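Local atomic coordinates of FAD dependent oxidoreductase (Chelativorans sp. BNC1, PDB entry 6PXS), a protein that binds FAD and, as an iminodiacetate oxidase of the DadA family, probably uses this flavin to oxidise iminodiacetate. Residues V26-N32 / A168-Y174; V88-A94 / W240-M246; A148-G152 / L252-R258. One frame throughout, in Å; residues are numbered along the deposited sequence.

Interaction 1 of 3, residues V26-N32 / A168-Y174; sequences VEIIDQN and ATLRNDY. With FAD (flavin-adenine dinucleotide), chain E.
R171 runs alongside I29, and the two side chains point the same way. I29 CG1 lies over one face of the guanidinium, 3.7 Å from R171 NH2. The arginine chain turns at chi3 (53°), which brings its charged end back over strand 26-29. There R171 NH2 donates to E27 OE2 at 3.1 Å, a salt bridge. The oxygen lies in the guanidinium plane and is met on its anti side, somewhat out of the carboxylate plane, and the two flat groups are turned 58° apart. D173 OD2 also lies in that plane and pairs with R171 NH1. R171 thus pairs with E27 on the neighbouring strand and with D173 two residues on in its own chain segment.

The other face is apolar. L170 CD1 meets I28 CG2 at 3.9 Å, and V26 packs against A168. Helices 10-20 and 152-164 pack on this face, through A16 and L160 on I28 and I164 on L170.

Strands 26-29 and 169-171 are parallel neighbours in the Rossmann-type FAD-binding sheet, and 169-171 is an edge strand within this chain. I28 N bonds to T169 O at 2.8 Å, and D30 N to R171 O at 3.1 Å. Beyond the strands N172 ND2 makes a weak bond to Q31 O, while N172 OD1 accepts from Y273 N of the second subunit.

The C-terminal ends hold the adenosine of FAD. Q31 N gives a weak bond to FAD N3A at 3.3 Å. Y174 CE1 comes within 3.4 Å of FAD N6A, with the amino group oblique to the ring. D30 faces the ribose, and its carboxylate accepts from A8 N in the glycine-rich turn. The chemistry is thus divided: charge pairs tie the I29 face together, apolar contacts seat the I28 face on helices, and a backbone N-H and the Y174 ring contact the adenine.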
loop_
_atom_site.group_PDB
_atom_site.type_symbol
_atom_site.label_atom_id
_atom_site.label_comp_id
_atom_site.label_asym_id
_atom_site.label_seq_id
_atom_site.Cartn_x
_atom_site.Cartn_y
_atom_site.Cartn_z
ATOM N N VAL A 26 -17.468 -23.393 19.525
ATOM C CA VAL A 26 -17.671 -22.395 18.480
ATOM C C VAL A 26 -16.653 -22.622 17.372
ATOM O O VAL A 26 -15.445 -22.692 17.632
ATOM C CB VAL A 26 -17.555 -20.968 19.043
ATOM C CG1 VAL A 26 -17.846 -19.944 17.960
ATOM C CG2 VAL A 26 -18.498 -20.785 20.222
ATOM N N GLU A 27 -17.141 -22.733 16.137
ATOM C CA GLU A 27 -16.303 -22.828 14.945
ATOM C C GLU A 27 -16.599 -21.615 14.073
ATOM O O GLU A 27 -17.703 -21.490 13.531
ATOM C CB GLU A 27 -16.562 -24.131 14.188
ATOM C CG GLU A 27 -15.756 -24.276 12.901
ATOM C CD GLU A 27 -16.012 -25.594 12.193
ATOM O OE1 GLU A 27 -16.935 -26.327 12.609
ATOM O OE2 GLU A 27 -15.288 -25.899 11.220
ATOM N N ILE A 28 -15.616 -20.728 13.934
ATOM C CA ILE A 28 -15.781 -19.462 13.229
ATOM C C ILE A 28 -15.118 -19.562 11.864
ATOM O O ILE A 28 -13.992 -20.061 11.737
ATOM C CB ILE A 28 -15.183 -18.293 14.037
ATOM C CG1 ILE A 28 -15.598 -18.384 15.507
ATOM C CG2 ILE A 28 -15.629 -16.963 13.444
ATOM C CD1 ILE A 28 -14.968 -17.323 16.384
ATOM N N ILE A 29 -15.815 -19.076 10.839
ATOM C CA ILE A 29 -15.302 -19.034 9.474
ATOM C C ILE A 29 -15.542 -17.636 8.926
ATOM O O ILE A 29 -16.653 -17.106 9.038
ATOM C CB ILE A 29 -15.971 -20.095 8.579
ATOM C CG1 ILE A 29 -15.798 -21.488 9.193
ATOM C CG2 ILE A 29 -15.383 -20.045 7.172
ATOM C CD1 ILE A 29 -16.550 -22.583 8.469
ATOM N N ASP A 30 -14.506 -17.042 8.337
ATOM C CA ASP A 30 -14.592 -15.672 7.840
ATOM C C ASP A 30 -13.654 -15.515 6.656
ATOM O O ASP A 30 -12.441 -15.707 6.790
ATOM C CB ASP A 30 -14.238 -14.670 8.943
ATOM C CG ASP A 30 -14.282 -13.231 8.461
ATOM O OD1 ASP A 30 -15.393 -12.718 8.209
ATOM O OD2 ASP A 30 -13.202 -12.612 8.338
ATOM N N GLN A 31 -14.216 -15.153 5.500
ATOM C CA GLN A 31 -13.405 -14.966 4.303
ATOM C C GLN A 31 -12.614 -13.665 4.352
ATOM O O GLN A 31 -11.542 -13.572 3.740
ATOM C CB GLN A 31 -14.306 -14.993 3.064
ATOM C CG GLN A 31 -13.601 -14.740 1.736
ATOM C CD GLN A 31 -12.655 -15.858 1.346
ATOM O OE1 GLN A 31 -11.803 -16.268 2.132
ATOM N NE2 GLN A 31 -12.803 -16.359 0.124
ATOM N N ASN A 32 -13.112 -12.662 5.075
ATOM C CA ASN A 32 -12.505 -11.332 5.100
ATOM C C ASN A 32 -12.539 -10.701 3.708
ATOM O O ASN A 32 -11.515 -10.285 3.161
ATOM C CB ASN A 32 -11.072 -11.389 5.639
ATOM C CG ASN A 32 -10.545 -10.025 6.044
ATOM O OD1 ASN A 32 -10.556 -9.669 7.223
ATOM N ND2 ASN A 32 -10.086 -9.251 5.067
ATOM N N ALA A 168 -12.568 -21.539 21.097
ATOM C CA ALA A 168 -13.123 -21.343 19.767
ATOM C C ALA A 168 -12.029 -21.467 18.707
ATOM O O ALA A 168 -10.833 -21.479 19.004
ATOM C CB ALA A 168 -13.813 -19.983 19.672
ATOM N N THR A 169 -12.458 -21.566 17.449
ATOM C CA THR A 169 -11.555 -21.715 16.316
ATOM C C THR A 169 -11.893 -20.684 15.251
ATOM O O THR A 169 -13.065 -20.362 15.035
ATOM C CB THR A 169 -11.642 -23.121 15.709
ATOM O OG1 THR A 169 -12.918 -23.296 15.082
ATOM C CG2 THR A 169 -11.458 -24.182 16.783
ATOM N N LEU A 170 -10.859 -20.173 14.583
ATOM C CA LEU A 170 -11.013 -19.174 13.536
ATOM C C LEU A 170 -10.256 -19.633 12.300
ATOM O O LEU A 170 -9.111 -20.085 12.402
ATOM C CB LEU A 170 -10.501 -17.808 13.998
ATOM C CG LEU A 170 -10.515 -16.682 12.963
ATOM C CD1 LEU A 170 -11.926 -16.419 12.459
ATOM C CD2 LEU A 170 -9.911 -15.420 13.560
ATOM N N ARG A 171 -10.894 -19.508 11.139
ATOM C CA ARG A 171 -10.329 -19.993 9.889
ATOM C C ARG A 171 -10.764 -19.075 8.757
ATOM O O ARG A 171 -11.862 -18.513 8.782
ATOM C CB ARG A 171 -10.764 -21.438 9.615
ATOM C CG ARG A 171 -10.562 -21.908 8.183
ATOM C CD ARG A 171 -10.662 -23.427 8.082
ATOM N NE ARG A 171 -11.901 -23.948 8.662
ATOM C CZ ARG A 171 -13.016 -24.200 7.978
ATOM N NH1 ARG A 171 -13.074 -23.985 6.668
ATOM N NH2 ARG A 171 -14.081 -24.673 8.610
ATOM N N ASN A 172 -9.887 -18.923 7.767
ATOM C CA ASN A 172 -10.169 -18.129 6.576
ATOM C C ASN A 172 -10.651 -19.080 5.488
ATOM O O ASN A 172 -9.873 -19.891 4.975
ATOM C CB ASN A 172 -8.932 -17.354 6.129
ATOM C CG ASN A 172 -9.244 -16.318 5.064
ATOM O OD1 ASN A 172 -8.998 -16.534 3.877
ATOM N ND2 ASN A 172 -9.788 -15.184 5.487
ATOM N N ASP A 173 -11.931 -18.986 5.144
ATOM C CA ASP A 173 -12.527 -19.908 4.189
ATOM C C ASP A 173 -13.852 -19.327 3.718
ATOM O O ASP A 173 -14.421 -18.438 4.356
ATOM C CB ASP A 173 -12.727 -21.296 4.810
ATOM C CG ASP A 173 -12.921 -22.379 3.771
ATOM O OD1 ASP A 173 -12.848 -22.067 2.565
ATOM O OD2 ASP A 173 -13.145 -23.546 4.160
ATOM N N TYR A 174 -14.329 -19.839 2.586
ATOM C CA TYR A 174 -15.612 -19.446 2.014
ATOM C C TYR A 174 -16.526 -20.660 2.032
ATOM O O TYR A 174 -16.219 -21.680 1.407
ATOM C CB TYR A 174 -15.445 -18.913 0.590
ATOM C CG TYR A 174 -16.699 -18.297 0.009
ATOM C CD1 TYR A 174 -17.069 -16.996 0.328
ATOM C CD2 TYR A 174 -17.510 -19.010 -0.866
ATOM C CE1 TYR A 174 -18.213 -16.425 -0.201
ATOM C CE2 TYR A 174 -18.656 -18.449 -1.401
ATOM C CZ TYR A 174 -19.003 -17.155 -1.066
ATOM O OH TYR A 174 -20.143 -16.589 -1.595
HETATM P PA FAD E . -19.034 -7.290 8.209
HETATM O O1A FAD E . -18.865 -6.922 6.783
HETATM O O2A FAD E . -18.096 -6.548 9.164
HETATM O O5B FAD E . -18.889 -8.837 8.433
HETATM C C5B FAD E . -19.168 -9.778 7.376
HETATM C C4B FAD E . -18.083 -10.822 7.364
HETATM O O4B FAD E . -18.619 -12.073 6.872
HETATM C C3B FAD E . -16.886 -10.490 6.472
HETATM O O3B FAD E . -15.671 -10.872 7.105
HETATM C C2B FAD E . -17.156 -11.324 5.218
HETATM O O2B FAD E . -15.962 -11.650 4.517
HETATM C C1B FAD E . -17.786 -12.563 5.844
HETATM N N9A FAD E . -18.594 -13.362 4.928
HETATM C C8A FAD E . -19.665 -12.945 4.184
HETATM N N7A FAD E . -20.198 -13.886 3.442
HETATM C C5A FAD E . -19.419 -15.001 3.718
HETATM C C6A FAD E . -19.463 -16.328 3.251
HETATM N N6A FAD E . -20.360 -16.779 2.370
HETATM N N1A FAD E . -18.537 -17.190 3.728
HETATM C C2A FAD E . -17.635 -16.750 4.608
HETATM N N3A FAD E . -17.500 -15.523 5.117
HETATM C C4A FAD E . -18.426 -14.691 4.630
HETATM N N1 FAD E . -21.373 1.970 12.770
HETATM C C2 FAD E . -21.429 2.682 13.934
HETATM O O2 FAD E . -22.063 2.273 14.912
HETATM N N3 FAD E . -20.760 3.889 14.035
HETATM C C4 FAD E . -20.010 4.484 13.042
HETATM O O4 FAD E . -19.460 5.564 13.247
HETATM C C4X FAD E . -19.959 3.723 11.808
HETATM N N5 FAD E . -19.272 4.212 10.815
HETATM C C5X FAD E . -19.221 3.485 9.636
HETATM C C6 FAD E . -18.490 3.996 8.565
HETATM C C7 FAD E . -18.403 3.303 7.361
HETATM C C7M FAD E . -17.604 3.887 6.226
HETATM C C8 FAD E . -19.068 2.076 7.218
HETATM C C8M FAD E . -18.997 1.304 5.926
HETATM C C9 FAD E . -19.798 1.564 8.286
HETATM C C9A FAD E . -19.880 2.256 9.490
HETATM N N10 FAD E . -20.610 1.761 10.591
HETATM C C10 FAD E . -20.674 2.474 11.766
HETATM C "C1'" FAD E . -21.337 0.484 10.498
HETATM C "C2'" FAD E . -20.484 -0.726 10.873
HETATM O "O2'" FAD E . -19.158 -0.574 10.366
HETATM C "C3'" FAD E . -21.110 -1.983 10.269
HETATM O "O3'" FAD E . -22.523 -1.924 10.430
HETATM C "C4'" FAD E . -20.614 -3.294 10.878
HETATM O "O4'" FAD E . -19.195 -3.360 10.744
HETATM C "C5'" FAD E . -21.258 -4.493 10.215
HETATM O "O5'" FAD E . -20.686 -5.701 10.756
HETATM P P FAD E . -21.058 -7.110 10.165
HETATM O O1P FAD E . -22.584 -7.230 10.094
HETATM O O2P FAD E . -20.366 -8.215 10.877
HETATM O O3P FAD E . -20.523 -7.001 8.672
#

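Interaction 2 of 3, residues V88-A94 / W240-M246; sequences VGALVLA and WPVVLPM
L93 and V243 meet in the apolar centre, where L93 CD2 lies 3.8 Å from V243 CG1. On the same face L91 CD1 reaches P241 CG at 3.8 Å, so the proline ring extends this patch toward the start of strand 242-244. Helix 127-131 packs here, with A128 on L91 and L131 on P241.

A90 and V242 pair on the other face, CB to CB at 4.0 Å. V92 CG1 touches M246 CG at 3.5 Å. M246 CG is set anti to its own carbonyl carbon (chi1 -58°); beyond it the chain bends and its end leads away. I103 of helix 97-111 touches both residues.

The two strands run parallel in a mixed four-stranded sheet. Strand 242-244 is an edge strand within this chain, and 90-93 pairs on its other side with 141-144. V242 also packs near V44, a residue of the FAD site.

Before the strands V88 sets CB and CG2 against W240 O, each at 3.5 Å. The polar ladder begins where V242 N donates to G89 O at 2.9 Å, almost straight at 170°. L91 N then bonds to V242 O, and L244 N to L91 O. The last rung is L93 N to L244 O at 2.9 Å, with the donor 46° out of the carbonyl plane.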
loop_
_atom_site.group_PDB
_atom_site.type_symbol
_atom_site.label_atom_id
_atom_site.label_comp_id
_atom_site.label_asym_id
_atom_site.label_seq_id
_atom_site.Cartn_x
_atom_site.Cartn_y
_atom_site.Cartn_z
ATOM N N VAL A 88 -15.170 10.484 25.435
ATOM C CA VAL A 88 -14.624 11.813 25.181
ATOM C C VAL A 88 -15.696 12.881 25.022
ATOM O O VAL A 88 -15.359 14.061 24.851
ATOM C CB VAL A 88 -13.739 11.809 23.917
ATOM C CG1 VAL A 88 -12.553 10.881 24.102
ATOM C CG2 VAL A 88 -14.553 11.399 22.691
ATOM N N GLY A 89 -16.971 12.512 25.069
ATOM C CA GLY A 89 -18.040 13.451 24.807
ATOM C C GLY A 89 -18.210 13.704 23.320
ATOM O O GLY A 89 -17.406 13.291 22.484
ATOM N N ALA A 90 -19.293 14.403 22.988
ATOM C CA ALA A 90 -19.630 14.680 21.600
ATOM C C ALA A 90 -20.142 16.104 21.469
ATOM O O ALA A 90 -20.685 16.678 22.418
ATOM C CB ALA A 90 -20.686 13.701 21.070
ATOM N N LEU A 91 -19.959 16.667 20.278
ATOM C CA LEU A 91 -20.462 17.989 19.930
ATOM C C LEU A 91 -21.429 17.849 18.765
ATOM O O LEU A 91 -21.077 17.279 17.728
ATOM C CB LEU A 91 -19.320 18.938 19.552
ATOM C CG LEU A 91 -18.320 19.292 20.653
ATOM C CD1 LEU A 91 -17.146 20.056 20.070
ATOM C CD2 LEU A 91 -18.987 20.102 21.749
ATOM N N VAL A 92 -22.641 18.366 18.938
ATOM C CA VAL A 92 -23.668 18.341 17.903
ATOM C C VAL A 92 -23.778 19.745 17.330
ATOM O O VAL A 92 -24.028 20.708 18.066
ATOM C CB VAL A 92 -25.018 17.857 18.454
ATOM C CG1 VAL A 92 -26.043 17.762 17.335
ATOM C CG2 VAL A 92 -24.852 16.515 19.149
ATOM N N LEU A 93 -23.587 19.864 16.022
ATOM C CA LEU A 93 -23.580 21.144 15.334
ATOM C C LEU A 93 -24.784 21.256 14.408
ATOM O O LEU A 93 -25.479 20.279 14.120
ATOM C CB LEU A 93 -22.284 21.326 14.532
ATOM C CG LEU A 93 -20.999 21.662 15.289
ATOM C CD1 LEU A 93 -20.791 20.731 16.464
ATOM C CD2 LEU A 93 -19.807 21.592 14.341
ATOM N N ALA A 94 -25.020 22.480 13.949
ATOM C CA ALA A 94 -26.026 22.759 12.935
ATOM C C ALA A 94 -25.752 24.154 12.393
ATOM O O ALA A 94 -25.131 24.984 13.060
ATOM C CB ALA A 94 -27.448 22.650 13.495
ATOM N N TRP A 240 -10.009 15.005 22.424
ATOM C CA TRP A 240 -10.934 15.677 21.524
ATOM C C TRP A 240 -12.255 14.912 21.453
ATOM O O TRP A 240 -12.256 13.679 21.402
ATOM C CB TRP A 240 -10.332 15.798 20.129
ATOM C CG TRP A 240 -9.202 16.771 20.050
ATOM C CD1 TRP A 240 -8.545 17.356 21.095
ATOM C CD2 TRP A 240 -8.598 17.284 18.858
ATOM N NE1 TRP A 240 -7.568 18.199 20.626
ATOM C CE2 TRP A 240 -7.580 18.174 19.255
ATOM C CE3 TRP A 240 -8.821 17.079 17.494
ATOM C CZ2 TRP A 240 -6.784 18.855 18.338
ATOM C CZ3 TRP A 240 -8.031 17.754 16.585
ATOM C CH2 TRP A 240 -7.025 18.632 17.010
ATOM N N PRO A 241 -13.385 15.609 21.442
ATOM C CA PRO A 241 -14.685 14.932 21.420
ATOM C C PRO A 241 -15.067 14.512 20.005
ATOM O O PRO A 241 -14.338 14.725 19.039
ATOM C CB PRO A 241 -15.634 16.002 21.960
ATOM C CG PRO A 241 -15.037 17.276 21.482
ATOM C CD PRO A 241 -13.540 17.073 21.526
ATOM N N VAL A 242 -16.243 13.903 19.904
ATOM C CA VAL A 242 -16.846 13.591 18.616
ATOM C C VAL A 242 -17.599 14.817 18.118
ATOM O O VAL A 242 -18.060 15.652 18.905
ATOM C CB VAL A 242 -17.777 12.368 18.743
ATOM C CG1 VAL A 242 -18.424 12.040 17.407
ATOM C CG2 VAL A 242 -17.010 11.167 19.282
ATOM N N VAL A 243 -17.726 14.935 16.799
ATOM C CA VAL A 243 -18.434 16.043 16.169
ATOM C C VAL A 243 -19.525 15.468 15.279
ATOM O O VAL A 243 -19.264 14.568 14.472
ATOM C CB VAL A 243 -17.482 16.942 15.358
ATOM C CG1 VAL A 243 -18.236 18.123 14.771
ATOM C CG2 VAL A 243 -16.333 17.418 16.234
ATOM N N LEU A 244 -20.744 15.989 15.427
ATOM C CA LEU A 244 -21.913 15.518 14.686
ATOM C C LEU A 244 -22.600 16.718 14.049
ATOM O O LEU A 244 -23.513 17.312 14.640
ATOM C CB LEU A 244 -22.876 14.763 15.600
ATOM C CG LEU A 244 -22.280 13.610 16.407
ATOM C CD1 LEU A 244 -23.330 13.012 17.330
ATOM C CD2 LEU A 244 -21.709 12.546 15.489
ATOM N N PRO A 245 -22.188 17.109 12.838
ATOM C CA PRO A 245 -22.821 18.260 12.175
ATOM C C PRO A 245 -24.244 18.008 11.703
ATOM O O PRO A 245 -24.850 18.917 11.125
ATOM C CB PRO A 245 -21.887 18.535 10.987
ATOM C CG PRO A 245 -21.194 17.247 10.737
ATOM C CD PRO A 245 -21.053 16.577 12.065
ATOM N N MET A 246 -24.795 16.815 11.925
ATOM C CA MET A 246 -26.192 16.530 11.597
ATOM C C MET A 246 -26.480 16.797 10.121
ATOM O O MET A 246 -27.503 17.386 9.764
ATOM C CB MET A 246 -27.135 17.342 12.486
ATOM C CG MET A 246 -26.950 17.091 13.973
ATOM S SD MET A 246 -27.147 15.358 14.427
ATOM C CE MET A 246 -28.782 15.021 13.776
#

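Interaction 3 of 3, residues A148-G152 / L252-R258; sequences ARVDG and LAFDDSR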
loop_
_atom_site.group_PDB
_atom_site.type_symbol
_atom_site.label_atom_id
_atom_site.label_comp_id
_atom_site.label_asym_id
_atom_site.label_seq_id
_atom_site.Cartn_x
_atom_site.Cartn_y
_atom_site.Cartn_z
ATOM N N ALA A 148 -19.019 8.750 23.029
ATOM C CA ALA A 148 -17.738 8.065 23.016
ATOM C C ALA A 148 -17.420 7.600 21.602
ATOM O O ALA A 148 -18.257 7.663 20.698
ATOM C CB ALA A 148 -17.732 6.870 23.978
ATOM N N ARG A 149 -16.185 7.134 21.422
ATOM C CA ARG A 149 -15.739 6.563 20.160
ATOM C C ARG A 149 -14.954 5.290 20.449
ATOM O O ARG A 149 -14.612 4.996 21.596
ATOM C CB ARG A 149 -14.900 7.562 19.347
ATOM C CG ARG A 149 -13.856 8.352 20.138
ATOM C CD ARG A 149 -12.601 7.543 20.454
ATOM N NE ARG A 149 -11.525 8.400 20.951
ATOM C CZ ARG A 149 -10.360 7.959 21.417
ATOM N NH1 ARG A 149 -10.102 6.657 21.462
ATOM N NH2 ARG A 149 -9.448 8.823 21.842
ATOM N N VAL A 150 -14.678 4.529 19.390
ATOM C CA VAL A 150 -13.980 3.253 19.511
ATOM C C VAL A 150 -13.440 2.875 18.139
ATOM O O VAL A 150 -13.932 3.341 17.112
ATOM C CB VAL A 150 -14.918 2.153 20.067
ATOM C CG1 VAL A 150 -16.103 1.941 19.133
ATOM C CG2 VAL A 150 -14.154 0.856 20.274
ATOM N N ASP A 151 -12.418 2.021 18.122
ATOM C CA ASP A 151 -11.877 1.473 16.882
ATOM C C ASP A 151 -12.617 0.174 16.577
ATOM O O ASP A 151 -12.407 -0.841 17.250
ATOM C CB ASP A 151 -10.373 1.240 17.004
ATOM C CG ASP A 151 -9.727 0.854 15.682
ATOM O OD1 ASP A 151 -10.354 0.106 14.901
ATOM O OD2 ASP A 151 -8.589 1.301 15.423
ATOM N N GLY A 152 -13.480 0.208 15.561
ATOM C CA GLY A 152 -14.301 -0.955 15.257
ATOM C C GLY A 152 -13.492 -2.219 15.039
ATOM O O GLY A 152 -13.841 -3.286 15.550
ATOM N N LEU A 252 -14.206 12.346 14.074
ATOM C CA LEU A 252 -13.757 12.026 15.420
ATOM C C LEU A 252 -12.236 11.961 15.420
ATOM O O LEU A 252 -11.592 12.042 14.372
ATOM C CB LEU A 252 -14.361 10.707 15.917
ATOM C CG LEU A 252 -14.060 9.452 15.091
ATOM C CD1 LEU A 252 -14.398 8.198 15.884
ATOM C CD2 LEU A 252 -14.819 9.460 13.772
ATOM N N ALA A 253 -11.667 11.806 16.613
ATOM C CA ALA A 253 -10.223 11.788 16.789
ATOM C C ALA A 253 -9.811 10.592 17.633
ATOM O O ALA A 253 -10.562 10.133 18.499
ATOM C CB ALA A 253 -9.724 13.074 17.456
ATOM N N PHE A 254 -8.606 10.094 17.371
ATOM C CA PHE A 254 -8.005 9.016 18.140
ATOM C C PHE A 254 -6.694 9.495 18.757
ATOM O O PHE A 254 -6.209 10.593 18.472
ATOM C CB PHE A 254 -7.777 7.776 17.267
ATOM C CG PHE A 254 -9.048 7.104 16.831
ATOM C CD1 PHE A 254 -9.827 6.411 17.743
ATOM C CD2 PHE A 254 -9.464 7.162 15.512
ATOM C CE1 PHE A 254 -10.999 5.790 17.347
ATOM C CE2 PHE A 254 -10.634 6.543 15.109
ATOM C CZ PHE A 254 -11.401 5.857 16.028
ATOM N N ASP A 255 -6.118 8.643 19.610
ATOM C CA ASP A 255 -5.002 9.073 20.450
ATOM C C ASP A 255 -3.776 9.449 19.623
ATOM O O ASP A 255 -3.075 10.414 19.950
ATOM C CB ASP A 255 -4.644 7.973 21.450
ATOM C CG ASP A 255 -5.617 7.898 22.615
ATOM O OD1 ASP A 255 -6.219 8.933 22.965
ATOM O OD2 ASP A 255 -5.773 6.800 23.188
ATOM N N ASP A 256 -3.492 8.703 18.556
ATOM C CA ASP A 256 -2.256 8.918 17.812
ATOM C C ASP A 256 -2.410 10.039 16.790
ATOM O O ASP A 256 -2.132 9.846 15.601
ATOM C CB ASP A 256 -1.816 7.626 17.119
ATOM C CG ASP A 256 -0.426 7.733 16.509
ATOM O OD1 ASP A 256 0.159 8.836 16.542
ATOM O OD2 ASP A 256 0.081 6.714 15.998
ATOM N N SER A 257 -2.845 11.214 17.243
ATOM C CA SER A 257 -2.903 12.406 16.397
ATOM C C SER A 257 -3.669 12.136 15.103
ATOM O O SER A 257 -3.354 12.692 14.048
ATOM C CB SER A 257 -1.495 12.921 16.085
ATOM O OG SER A 257 -0.753 13.147 17.271
ATOM N N ARG A 258 -4.686 11.284 15.180
ATOM C CA ARG A 258 -5.447 10.855 14.017
ATOM C C ARG A 258 -6.867 11.397 14.096
ATOM O O ARG A 258 -7.495 11.367 15.158
ATOM C CB ARG A 258 -5.472 9.326 13.924
ATOM C CG ARG A 258 -5.992 8.791 12.602
ATOM C CD ARG A 258 -5.771 7.289 12.484
ATOM N NE ARG A 258 -6.516 6.544 13.496
ATOM C CZ ARG A 258 -6.512 5.218 13.606
ATOM N NH1 ARG A 258 -5.801 4.478 12.764
ATOM N NH2 ARG A 258 -7.223 4.630 14.559
#
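R149 reaches from strand 148-149 to the beta hairpin of strands 251-254 and 258-261. The hairpin is closed near its turn by the backbone bond from F254 N to R258 O.

Two charge pairs cross the contact. R149 NH2 makes a weak, hydrogen-bonded salt bridge to D255 OD1 at 3.4 Å. The carboxylate oxygen lies at the edge of the guanidinium, and the planes stand 73° apart. The other terminal nitrogen, R149 NH1, donates to G84 O. D151 OD2 and R258 NH2 form a longer pair at 3.7 Å. D151 is also the N-cap of helix 152-164, and its OD1 makes weak bonds to R153 N and L154 N. At the hairpin turn D256 pairs with R153 and R161 of the third subunit.

The remaining contacts are van der Waals packing. R149 CB lies 3.6 Å from L252 CD1, and L252 also touches V44 beside the FAD site. The arginine chain bends at chi2 (78°) and slides past F254 in the opposite direction. F254 CD1 sits over one face of the guanidinium, 3.7 Å from R149 NH1, while NH1 lies at the edge of the F254 ring; the planes are 70° apart. V150 O lies in the plane of the F254 ring at its edge, 3.7 Å from F254 CZ.

How the interactions relate
All three contacts are mostly buried, but their settings differ. Interaction 1 lies at the edge of the Rossmann-type sheet, at the adenine end of FAD, and its centre is about 37 Å from that of interaction 2. Interactions 2 and 3 are neighbours, with centres about 13 Å apart. They touch directly: W240 CB packs on A253 CB, and V88 CG2 on R149 CG. Interactions 1 and 2 are both parallel strand pairs. The first adds charges and subunit contacts, while the side chains of the second are apolar and touch no other chain. Interaction 3 joins its elements mainly through side chains, without strand pairing between the two segments, and its hairpin turn meets another subunit. Strands 242-244 and 251-254 follow each other in the chain.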